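Local coordinates for protein alpha-pyrone synthesis polyketide synthase-like Pks18 (Mycobacterium tuberculosis, PDB 1TED) that probably extends medium- and long-chain aliphatic acyl-CoA starters with malonyl-CoA to build tri- and tetraketide alpha-pyrones, at residues A[246-257]-A[380-391]; A[182-193]-A[229-237]. One frame throughout, in Å; residues are numbered along the deposited sequence.

How the interactions relate
From the N terminus, interaction 2 comes first: the chain leaves helix 177-191 and comes back as strand 226-236, which packs against it. The loop closed here, 35 residues between segments 182-193 and 229-237, carries strand 196-204 and helix 215-223. Interaction 1 opens only after that loop is shut, and closes a much longer one, 122 residues between segments 246-257 and 380-391. The two therefore run in series, neither nested nor crossed, one in the N-terminal half of this thiolase fold and one in the C-terminal half. They share one mixed sheet, where strand 32-41 separates 226-236 from 247-256. Helix 177-191 joins them directly, since Leu182 CD2 packs 3.7 Å from Met386 SD.

Interaction 1. Residues A[246-257]-A[380-391]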
loop_
_atom_site.group_PDB
_atom_site.type_symbol
_atom_site.label_atom_id
_atom_site.label_comp_id
_atom_site.label_asym_id
_atom_site.label_seq_id
_atom_site.Cartn_x
_atom_site.Cartn_y
_atom_site.Cartn_z
ATOM N N LYS A 246 8.281 26.831 -3.737
ATOM C CA LYS A 246 7.922 25.644 -4.507
ATOM C C LYS A 246 9.103 24.675 -4.557
ATOM O O LYS A 246 10.267 25.090 -4.609
ATOM C CB LYS A 246 7.476 26.021 -5.930
ATOM C CG LYS A 246 5.952 25.992 -6.142
ATOM C CD LYS A 246 5.259 27.172 -5.469
ATOM C CE LYS A 246 3.849 26.833 -4.947
ATOM N NZ LYS A 246 2.883 26.353 -5.985
ATOM N N VAL A 247 8.800 23.381 -4.533
ATOM C CA VAL A 247 9.841 22.360 -4.545
ATOM C C VAL A 247 9.709 21.468 -5.766
ATOM O O VAL A 247 8.704 20.777 -5.922
ATOM C CB VAL A 247 9.751 21.475 -3.282
ATOM C CG1 VAL A 247 10.818 20.405 -3.317
ATOM C CG2 VAL A 247 9.901 22.323 -2.043
ATOM N N VAL A 248 10.722 21.477 -6.628
ATOM C CA VAL A 248 10.707 20.648 -7.832
ATOM C C VAL A 248 11.278 19.247 -7.556
ATOM O O VAL A 248 12.389 19.111 -7.029
ATOM C CB VAL A 248 11.538 21.299 -8.979
ATOM C CG1 VAL A 248 11.470 20.434 -10.237
ATOM C CG2 VAL A 248 11.023 22.690 -9.276
ATOM N N VAL A 249 10.515 18.212 -7.891
ATOM C CA VAL A 249 10.988 16.844 -7.704
ATOM C C VAL A 249 11.672 16.460 -9.016
ATOM O O VAL A 249 11.041 15.988 -9.963
ATOM C CB VAL A 249 9.824 15.864 -7.378
ATOM C CG1 VAL A 249 10.368 14.465 -7.145
ATOM C CG2 VAL A 249 9.088 16.330 -6.124
ATOM N N ARG A 250 12.978 16.687 -9.049
ATOM C CA ARG A 250 13.801 16.433 -10.219
ATOM C C ARG A 250 14.045 14.972 -10.575
ATOM O O ARG A 250 13.982 14.606 -11.752
ATOM C CB ARG A 250 15.139 17.150 -10.043
ATOM C CG ARG A 250 14.982 18.650 -9.771
ATOM C CD ARG A 250 16.310 19.313 -9.449
ATOM N NE ARG A 250 17.300 19.053 -10.487
ATOM C CZ ARG A 250 18.519 19.579 -10.508
ATOM N NH1 ARG A 250 18.914 20.406 -9.544
ATOM N NH2 ARG A 250 19.343 19.276 -11.502
ATOM N N SER A 251 14.325 14.141 -9.575
ATOM C CA SER A 251 14.600 12.733 -9.836
ATOM C C SER A 251 14.454 11.887 -8.575
ATOM O O SER A 251 14.812 12.328 -7.484
ATOM C CB SER A 251 16.023 12.591 -10.400
ATOM O OG SER A 251 16.290 11.269 -10.836
ATOM N N SER A 252 13.918 10.678 -8.716
ATOM C CA SER A 252 13.756 9.800 -7.561
ATOM C C SER A 252 14.554 8.513 -7.779
ATOM O O SER A 252 14.886 8.169 -8.910
ATOM C CB SER A 252 12.273 9.502 -7.314
ATOM O OG SER A 252 11.705 8.766 -8.376
ATOM N N PHE A 253 14.872 7.809 -6.699
ATOM C CA PHE A 253 15.671 6.585 -6.803
ATOM C C PHE A 253 15.388 5.597 -5.674
ATOM O O PHE A 253 14.974 5.983 -4.584
ATOM C CB PHE A 253 17.165 6.946 -6.802
ATOM C CG PHE A 253 17.623 7.657 -5.543
ATOM C CD1 PHE A 253 18.004 6.932 -4.413
ATOM C CD2 PHE A 253 17.633 9.051 -5.476
ATOM C CE1 PHE A 253 18.387 7.584 -3.238
ATOM C CE2 PHE A 253 18.012 9.714 -4.304
ATOM C CZ PHE A 253 18.391 8.980 -3.183
ATOM N N SER A 254 15.615 4.324 -5.959
ATOM C CA SER A 254 15.410 3.251 -4.998
ATOM C C SER A 254 16.590 2.299 -5.149
ATOM O O SER A 254 17.112 2.121 -6.246
ATOM C CB SER A 254 14.127 2.472 -5.301
ATOM O OG SER A 254 13.039 3.326 -5.619
ATOM N N GLN A 255 17.013 1.694 -4.049
ATOM C CA GLN A 255 18.113 0.747 -4.095
ATOM C C GLN A 255 17.993 -0.290 -2.998
ATOM O O GLN A 255 18.102 0.031 -1.813
ATOM C CB GLN A 255 19.453 1.460 -3.952
ATOM C CG GLN A 255 20.159 1.730 -5.265
ATOM C CD GLN A 255 20.692 0.470 -5.914
ATOM O OE1 GLN A 255 21.329 -0.353 -5.266
ATOM N NE2 GLN A 255 20.446 0.324 -7.203
ATOM N N LEU A 256 17.751 -1.532 -3.396
ATOM C CA LEU A 256 17.665 -2.622 -2.441
ATOM C C LEU A 256 19.138 -2.910 -2.180
ATOM O O LEU A 256 19.910 -3.054 -3.134
ATOM C CB LEU A 256 17.009 -3.845 -3.089
ATOM C CG LEU A 256 16.084 -4.764 -2.282
ATOM C CD1 LEU A 256 16.028 -6.134 -2.980
ATOM C CD2 LEU A 256 16.568 -4.925 -0.850
ATOM N N LEU A 257 19.542 -2.969 -0.915
ATOM C CA LEU A 257 20.946 -3.248 -0.589
ATOM C C LEU A 257 21.168 -4.733 -0.357
ATOM O O LEU A 257 20.506 -5.340 0.483
ATOM C CB LEU A 257 21.377 -2.495 0.665
ATOM C CG LEU A 257 21.248 -0.981 0.672
ATOM C CD1 LEU A 257 21.620 -0.473 2.054
ATOM C CD2 LEU A 257 22.144 -0.370 -0.395
ATOM N N GLY A 380 13.892 -4.346 4.115
ATOM C CA GLY A 380 14.628 -5.110 3.117
ATOM C C GLY A 380 15.922 -4.351 3.000
ATOM O O GLY A 380 16.961 -4.831 2.536
ATOM N N VAL A 381 15.808 -3.143 3.537
ATOM C CA VAL A 381 16.809 -2.106 3.545
ATOM C C VAL A 381 16.956 -1.695 2.109
ATOM O O VAL A 381 17.678 -2.294 1.305
ATOM C CB VAL A 381 18.136 -2.514 4.150
ATOM C CG1 VAL A 381 19.083 -1.335 4.050
ATOM C CG2 VAL A 381 17.955 -2.853 5.624
ATOM N N THR A 382 16.179 -0.667 1.807
ATOM C CA THR A 382 16.102 -0.054 0.504
ATOM C C THR A 382 16.388 1.405 0.777
ATOM O O THR A 382 15.881 1.959 1.751
ATOM C CB THR A 382 14.667 -0.164 -0.051
ATOM O OG1 THR A 382 14.262 -1.538 -0.047
ATOM C CG2 THR A 382 14.579 0.415 -1.465
ATOM N N VAL A 383 17.220 2.019 -0.053
ATOM C CA VAL A 383 17.493 3.430 0.114
ATOM C C VAL A 383 16.470 4.092 -0.786
ATOM O O VAL A 383 16.417 3.826 -1.993
ATOM C CB VAL A 383 18.895 3.830 -0.355
ATOM C CG1 VAL A 383 19.079 5.327 -0.139
ATOM C CG2 VAL A 383 19.960 3.034 0.411
ATOM N N GLU A 384 15.648 4.945 -0.188
ATOM C CA GLU A 384 14.601 5.631 -0.917
ATOM C C GLU A 384 14.907 7.119 -0.852
ATOM O O GLU A 384 15.198 7.646 0.216
ATOM C CB GLU A 384 13.259 5.318 -0.250
ATOM C CG GLU A 384 12.119 5.100 -1.206
ATOM C CD GLU A 384 12.257 3.818 -1.995
ATOM O OE1 GLU A 384 11.911 2.741 -1.461
ATOM O OE2 GLU A 384 12.718 3.896 -3.155
ATOM N N GLY A 385 14.852 7.801 -1.989
ATOM C CA GLY A 385 15.142 9.222 -1.976
ATOM C C GLY A 385 14.805 9.981 -3.244
ATOM O O GLY A 385 14.175 9.443 -4.165
ATOM N N MET A 386 15.233 11.242 -3.288
ATOM C CA MET A 386 14.972 12.099 -4.436
ATOM C C MET A 386 15.945 13.266 -4.512
ATOM O O MET A 386 16.518 13.671 -3.501
ATOM C CB MET A 386 13.545 12.666 -4.348
ATOM C CG MET A 386 13.383 13.809 -3.331
ATOM S SD MET A 386 11.795 14.710 -3.429
ATOM C CE MET A 386 11.622 15.337 -1.794
ATOM N N LEU A 387 16.139 13.786 -5.721
ATOM C CA LEU A 387 16.965 14.966 -5.949
ATOM C C LEU A 387 15.901 16.055 -6.085
ATOM O O LEU A 387 14.883 15.829 -6.737
ATOM C CB LEU A 387 17.763 14.865 -7.261
ATOM C CG LEU A 387 18.479 16.164 -7.696
ATOM C CD1 LEU A 387 19.574 16.522 -6.696
ATOM C CD2 LEU A 387 19.093 15.997 -9.078
ATOM N N PHE A 388 16.111 17.220 -5.479
ATOM C CA PHE A 388 15.108 18.268 -5.571
ATOM C C PHE A 388 15.660 19.684 -5.575
ATOM O O PHE A 388 16.814 19.920 -5.218
ATOM C CB PHE A 388 14.094 18.106 -4.427
ATOM C CG PHE A 388 14.671 18.349 -3.059
ATOM C CD1 PHE A 388 14.775 19.642 -2.550
ATOM C CD2 PHE A 388 15.126 17.285 -2.283
ATOM C CE1 PHE A 388 15.326 19.873 -1.280
ATOM C CE2 PHE A 388 15.677 17.505 -1.015
ATOM C CZ PHE A 388 15.777 18.801 -0.514
ATOM N N ASP A 389 14.814 20.621 -5.990
ATOM C CA ASP A 389 15.146 22.043 -6.047
ATOM C C ASP A 389 14.119 22.876 -5.264
ATOM O O ASP A 389 12.914 22.690 -5.424
ATOM C CB ASP A 389 15.151 22.534 -7.502
ATOM C CG ASP A 389 16.507 22.400 -8.169
ATOM O OD1 ASP A 389 17.442 21.845 -7.550
ATOM O OD2 ASP A 389 16.636 22.855 -9.324
ATOM N N ILE A 390 14.596 23.769 -4.403
ATOM C CA ILE A 390 13.706 24.657 -3.661
ATOM C C ILE A 390 13.923 26.055 -4.247
ATOM O O ILE A 390 15.038 26.591 -4.228
ATOM C CB ILE A 390 14.025 24.710 -2.145
ATOM C CG1 ILE A 390 13.808 23.340 -1.494
ATOM C CG2 ILE A 390 13.103 25.731 -1.462
ATOM C CD1 ILE A 390 14.195 23.310 -0.018
ATOM N N ILE A 391 12.863 26.645 -4.782
ATOM C CA ILE A 391 12.986 27.966 -5.361
ATOM C C ILE A 391 12.993 29.043 -4.277
ATOM O O ILE A 391 12.068 29.137 -3.459
ATOM C CB ILE A 391 11.857 28.224 -6.377
ATOM C CG1 ILE A 391 11.905 27.137 -7.458
ATOM C CG2 ILE A 391 12.008 29.610 -6.985
ATOM C CD1 ILE A 391 11.094 27.428 -8.670
HETATM O O HOH W 1 18.671 -7.369 1.051
#
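Strands 247-256 and 382-390 run antiparallel at 173°, paired from Val247 with Ile390 to Leu256 with Thr382, and the ladder slips by one residue at a classic beta bulge where Arg250 and Ser251 both face Leu387. Both of their amides reach Leu387 O, each weakly, while Leu387 N gives a firmer bond to Ser251 O at 2.6 Å. The bulge turns the Arg250 side chain toward the partner strand. Its chain bends at the CG-CD bond, and NH1 forms a salt bridge to Asp389 OD1 (2.9 Å), on the syn side but well out of the carboxylate plane, while OD1 lies near the guanidinium plane. The two planes stand 67° apart, and the bond runs through NH1 rather than as a coplanar two-pronged pair; Leu387 CD2 lies over one guanidinium face. Asp389 OD1 also bonds Thr371 OG1 of strand 370-378.

Further along, Phe253 lays its ring over the bare backbone of Gly385, with the glycine CA 3.8 Å from the ring centroid in a CH-pi contact. With CG between backbone N and carbonyl carbon (chi1 61°), the ring folds across the strand, and Val383 CG1 meets its edge 3.9 Å from CE1. On the other sheet face Val247 CG2 lies 4.1 Å from Ile390 CG1. Val249 CG1 then meets Met386 SD at 4.0 Å. There too, Ser254 OG bonds Glu384 OE2, though the modelled distance is doubtfully short.

These neighbouring strands of the thiolase-fold sheet are sandwiched between helix 281-299, on Phe253 and Leu387, and helix 177-191, on Glu384 and Met386. Strands 32-41 and 370-378 flank the pair, and Leu256 makes backbone bonds to the second subunit.

Interaction 2. Residues A[182-193]-A[229-237]; sequences LGTATNYVRAHP and AALVIGASQ
No aromatic ring mediates the meeting of Leu182, Ala185 and Val189 with Leu231, Ile233 and Ala235; the flat group of note is the His192 imidazole just past the helix, with Ala191 CB over one face and ND1 weakly bonded to Tyr188 O. The contact itself is aliphatic. Helix 182-191 crosses strand 229-236 at -38°, the axes 6.9 Å apart, and the side chains of Leu231, Ile233 and Ala235 point toward the helix.

Ile233 sits at the centre. Its CG1 rests against Ala185 CB at 3.7 Å, the small alanine letting helix and strand draw close. Its CD1 goes on to meet Leu182 CD1 at 3.6 Å, the two side chains crossing at about a right angle. Leu182 extends with CG opposite its backbone N (chi1 178°), and the same CD1 comes within 4.1 Å of Leu231 CD1. One turn beyond Ala185, Val189 CG2 lies 3.5 Å from Ile233 O; the position of its CG1 is doubtful in the model.

Past the helix, Pro193 CA packs on Ala235 CB at 3.9 Å, and a water bridges the backbones, accepting from Ala235 N (2.9 Å) and donating to Pro193 O (3.1 Å).

This is a helix packed on a sheet face, as in the inner helical layer of the thiolase fold; helix 177-191 begins just after Cys175, the probable nucleophile. Strands 196-204 and 32-41 flank 226-236, and Val232 points away, onto helix 102-125. Arg190 NE bonds Thr31 O, and Asn187 packs on His192 of the second subunit, so the helix is held between the sheet and that subunit.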
loop_
_atom_site.group_PDB
_atom_site.type_symbol
_atom_site.label_atom_id
_atom_site.label_comp_id
_atom_site.label_asym_id
_atom_site.label_seq_id
_atom_site.Cartn_x
_atom_site.Cartn_y
_atom_site.Cartn_z
ATOM N N LEU A 182 5.200 9.594 -2.690
ATOM C CA LEU A 182 5.481 10.733 -3.550
ATOM C C LEU A 182 5.688 10.309 -4.999
ATOM O O LEU A 182 5.240 10.993 -5.921
ATOM C CB LEU A 182 6.726 11.472 -3.059
ATOM C CG LEU A 182 7.166 12.662 -3.907
ATOM C CD1 LEU A 182 5.999 13.623 -4.098
ATOM C CD2 LEU A 182 8.336 13.366 -3.225
ATOM N N GLY A 183 6.374 9.187 -5.195
ATOM C CA GLY A 183 6.625 8.702 -6.545
ATOM C C GLY A 183 5.343 8.351 -7.274
ATOM O O GLY A 183 5.227 8.520 -8.490
ATOM N N THR A 184 4.368 7.866 -6.512
ATOM C CA THR A 184 3.075 7.487 -7.052
ATOM C C THR A 184 2.330 8.741 -7.519
ATOM O O THR A 184 1.730 8.760 -8.597
ATOM C CB THR A 184 2.261 6.750 -5.973
ATOM O OG1 THR A 184 2.995 5.587 -5.560
ATOM C CG2 THR A 184 0.905 6.319 -6.500
ATOM N N ALA A 185 2.386 9.790 -6.708
ATOM C CA ALA A 185 1.731 11.055 -7.033
ATOM C C ALA A 185 2.429 11.690 -8.225
ATOM O O ALA A 185 1.803 12.356 -9.043
ATOM C CB ALA A 185 1.793 12.008 -5.830
ATOM N N THR A 186 3.737 11.481 -8.300
ATOM C CA THR A 186 4.556 12.022 -9.374
ATOM C C THR A 186 4.172 11.454 -10.735
ATOM O O THR A 186 4.030 12.203 -11.700
ATOM C CB THR A 186 6.050 11.751 -9.094
ATOM O OG1 THR A 186 6.528 12.705 -8.140
ATOM C CG2 THR A 186 6.862 11.863 -10.350
ATOM N N ASN A 187 4.007 10.134 -10.808
ATOM C CA ASN A 187 3.636 9.503 -12.064
ATOM C C ASN A 187 2.223 9.932 -12.470
ATOM O O ASN A 187 1.976 10.261 -13.629
ATOM C CB ASN A 187 3.697 7.973 -11.945
ATOM C CG ASN A 187 5.090 7.459 -11.567
ATOM O OD1 ASN A 187 6.112 8.009 -11.981
ATOM N ND2 ASN A 187 5.125 6.386 -10.790
ATOM N N TYR A 188 1.304 9.939 -11.505
ATOM C CA TYR A 188 -0.081 10.314 -11.770
ATOM C C TYR A 188 -0.191 11.698 -12.389
ATOM O O TYR A 188 -0.796 11.885 -13.441
ATOM C CB TYR A 188 -0.903 10.278 -10.478
ATOM C CG TYR A 188 -2.306 10.815 -10.658
ATOM C CD1 TYR A 188 -3.318 10.023 -11.208
ATOM C CD2 TYR A 188 -2.605 12.139 -10.344
ATOM C CE1 TYR A 188 -4.594 10.544 -11.442
ATOM C CE2 TYR A 188 -3.871 12.666 -10.573
ATOM C CZ TYR A 188 -4.858 11.868 -11.121
ATOM O OH TYR A 188 -6.101 12.404 -11.343
ATOM N N VAL A 189 0.413 12.663 -11.716
ATOM C CA VAL A 189 0.385 14.050 -12.135
ATOM C C VAL A 189 1.032 14.297 -13.501
ATOM O O VAL A 189 0.544 15.106 -14.289
ATOM C CB VAL A 189 1.028 14.912 -11.022
ATOM C CG1 VAL A 189 1.859 16.008 -11.595
ATOM C CG2 VAL A 189 -0.068 15.475 -10.113
ATOM N N ARG A 190 2.118 13.593 -13.795
ATOM C CA ARG A 190 2.786 13.786 -15.074
ATOM C C ARG A 190 2.024 13.080 -16.190
ATOM O O ARG A 190 2.130 13.452 -17.356
ATOM C CB ARG A 190 4.240 13.299 -14.984
ATOM C CG ARG A 190 5.042 14.078 -13.917
ATOM C CD ARG A 190 6.475 13.593 -13.761
ATOM N NE ARG A 190 7.259 13.832 -14.967
ATOM C CZ ARG A 190 7.649 12.879 -15.800
ATOM N NH1 ARG A 190 7.331 11.615 -15.554
ATOM N NH2 ARG A 190 8.339 13.189 -16.886
ATOM N N ALA A 191 1.241 12.072 -15.827
ATOM C CA ALA A 191 0.442 11.341 -16.805
ATOM C C ALA A 191 -0.853 12.117 -17.088
ATOM O O ALA A 191 -1.346 12.109 -18.212
ATOM C CB ALA A 191 0.123 9.943 -16.288
ATOM N N HIS A 192 -1.393 12.769 -16.058
ATOM C CA HIS A 192 -2.605 13.588 -16.176
ATOM C C HIS A 192 -2.273 14.997 -15.660
ATOM O O HIS A 192 -2.625 15.361 -14.536
ATOM C CB HIS A 192 -3.747 12.999 -15.348
ATOM C CG HIS A 192 -3.912 11.522 -15.517
ATOM N ND1 HIS A 192 -3.371 10.608 -14.638
ATOM C CD2 HIS A 192 -4.521 10.798 -16.485
ATOM C CE1 HIS A 192 -3.637 9.387 -15.057
ATOM N NE2 HIS A 192 -4.334 9.474 -16.176
ATOM N N PRO A 193 -1.590 15.803 -16.488
ATOM C CA PRO A 193 -1.133 17.184 -16.264
ATOM C C PRO A 193 -2.147 18.201 -15.716
ATOM O O PRO A 193 -1.757 19.252 -15.210
ATOM C CB PRO A 193 -0.629 17.610 -17.645
ATOM C CG PRO A 193 -0.240 16.339 -18.280
ATOM C CD PRO A 193 -1.326 15.392 -17.877
ATOM N N ALA A 229 2.053 14.422 8.009
ATOM C CA ALA A 229 2.519 15.357 7.003
ATOM C C ALA A 229 1.785 15.079 5.703
ATOM O O ALA A 229 1.404 13.943 5.422
ATOM C CB ALA A 229 4.031 15.227 6.797
ATOM N N ALA A 230 1.594 16.126 4.913
ATOM C CA ALA A 230 0.891 15.992 3.654
ATOM C C ALA A 230 1.556 16.839 2.579
ATOM O O ALA A 230 2.159 17.868 2.872
ATOM C CB ALA A 230 -0.581 16.412 3.830
ATOM N N LEU A 231 1.450 16.386 1.334
ATOM C CA LEU A 231 2.020 17.109 0.201
ATOM C C LEU A 231 0.943 17.218 -0.871
ATOM O O LEU A 231 0.120 16.319 -1.016
ATOM C CB LEU A 231 3.202 16.343 -0.399
ATOM C CG LEU A 231 4.367 15.937 0.493
ATOM C CD1 LEU A 231 5.288 15.027 -0.309
ATOM C CD2 LEU A 231 5.111 17.173 0.985
ATOM N N VAL A 232 0.939 18.323 -1.601
ATOM C CA VAL A 232 -0.003 18.496 -2.695
ATOM C C VAL A 232 0.888 18.595 -3.926
ATOM O O VAL A 232 1.691 19.512 -4.043
ATOM C CB VAL A 232 -0.855 19.780 -2.550
ATOM C CG1 VAL A 232 -1.794 19.919 -3.752
ATOM C CG2 VAL A 232 -1.661 19.723 -1.261
ATOM N N ILE A 233 0.743 17.630 -4.826
ATOM C CA ILE A 233 1.553 17.552 -6.036
ATOM C C ILE A 233 0.802 17.967 -7.300
ATOM O O ILE A 233 -0.402 17.739 -7.433
ATOM C CB ILE A 233 2.073 16.100 -6.234
ATOM C CG1 ILE A 233 2.563 15.536 -4.898
ATOM C CG2 ILE A 233 3.173 16.062 -7.272
ATOM C CD1 ILE A 233 3.617 16.385 -4.194
ATOM N N GLY A 234 1.536 18.573 -8.226
ATOM C CA GLY A 234 0.961 18.992 -9.486
ATOM C C GLY A 234 2.032 18.950 -10.559
ATOM O O GLY A 234 3.223 18.960 -10.250
ATOM N N ALA A 235 1.615 18.886 -11.818
ATOM C CA ALA A 235 2.547 18.855 -12.936
ATOM C C ALA A 235 2.808 20.295 -13.342
ATOM O O ALA A 235 1.927 21.145 -13.223
ATOM C CB ALA A 235 1.950 18.075 -14.103
ATOM N N SER A 236 4.014 20.571 -13.813
ATOM C CA SER A 236 4.372 21.927 -14.211
ATOM C C SER A 236 5.271 21.912 -15.442
ATOM O O SER A 236 6.131 21.036 -15.579
ATOM C CB SER A 236 5.074 22.628 -13.044
ATOM O OG SER A 236 5.624 23.871 -13.439
ATOM N N GLN A 237 5.059 22.882 -16.330
ATOM C CA GLN A 237 5.831 23.013 -17.569
ATOM C C GLN A 237 7.180 23.686 -17.265
ATOM O O GLN A 237 7.229 24.776 -16.701
ATOM C CB GLN A 237 5.022 23.836 -18.576
ATOM C CG GLN A 237 5.476 23.731 -20.037
ATOM C CD GLN A 237 6.700 24.588 -20.363
ATOM O OE1 GLN A 237 6.694 25.811 -20.177
ATOM N NE2 GLN A 237 7.752 23.946 -20.862
HETATM O O HOH W 2 -1.154 19.494 -12.184
#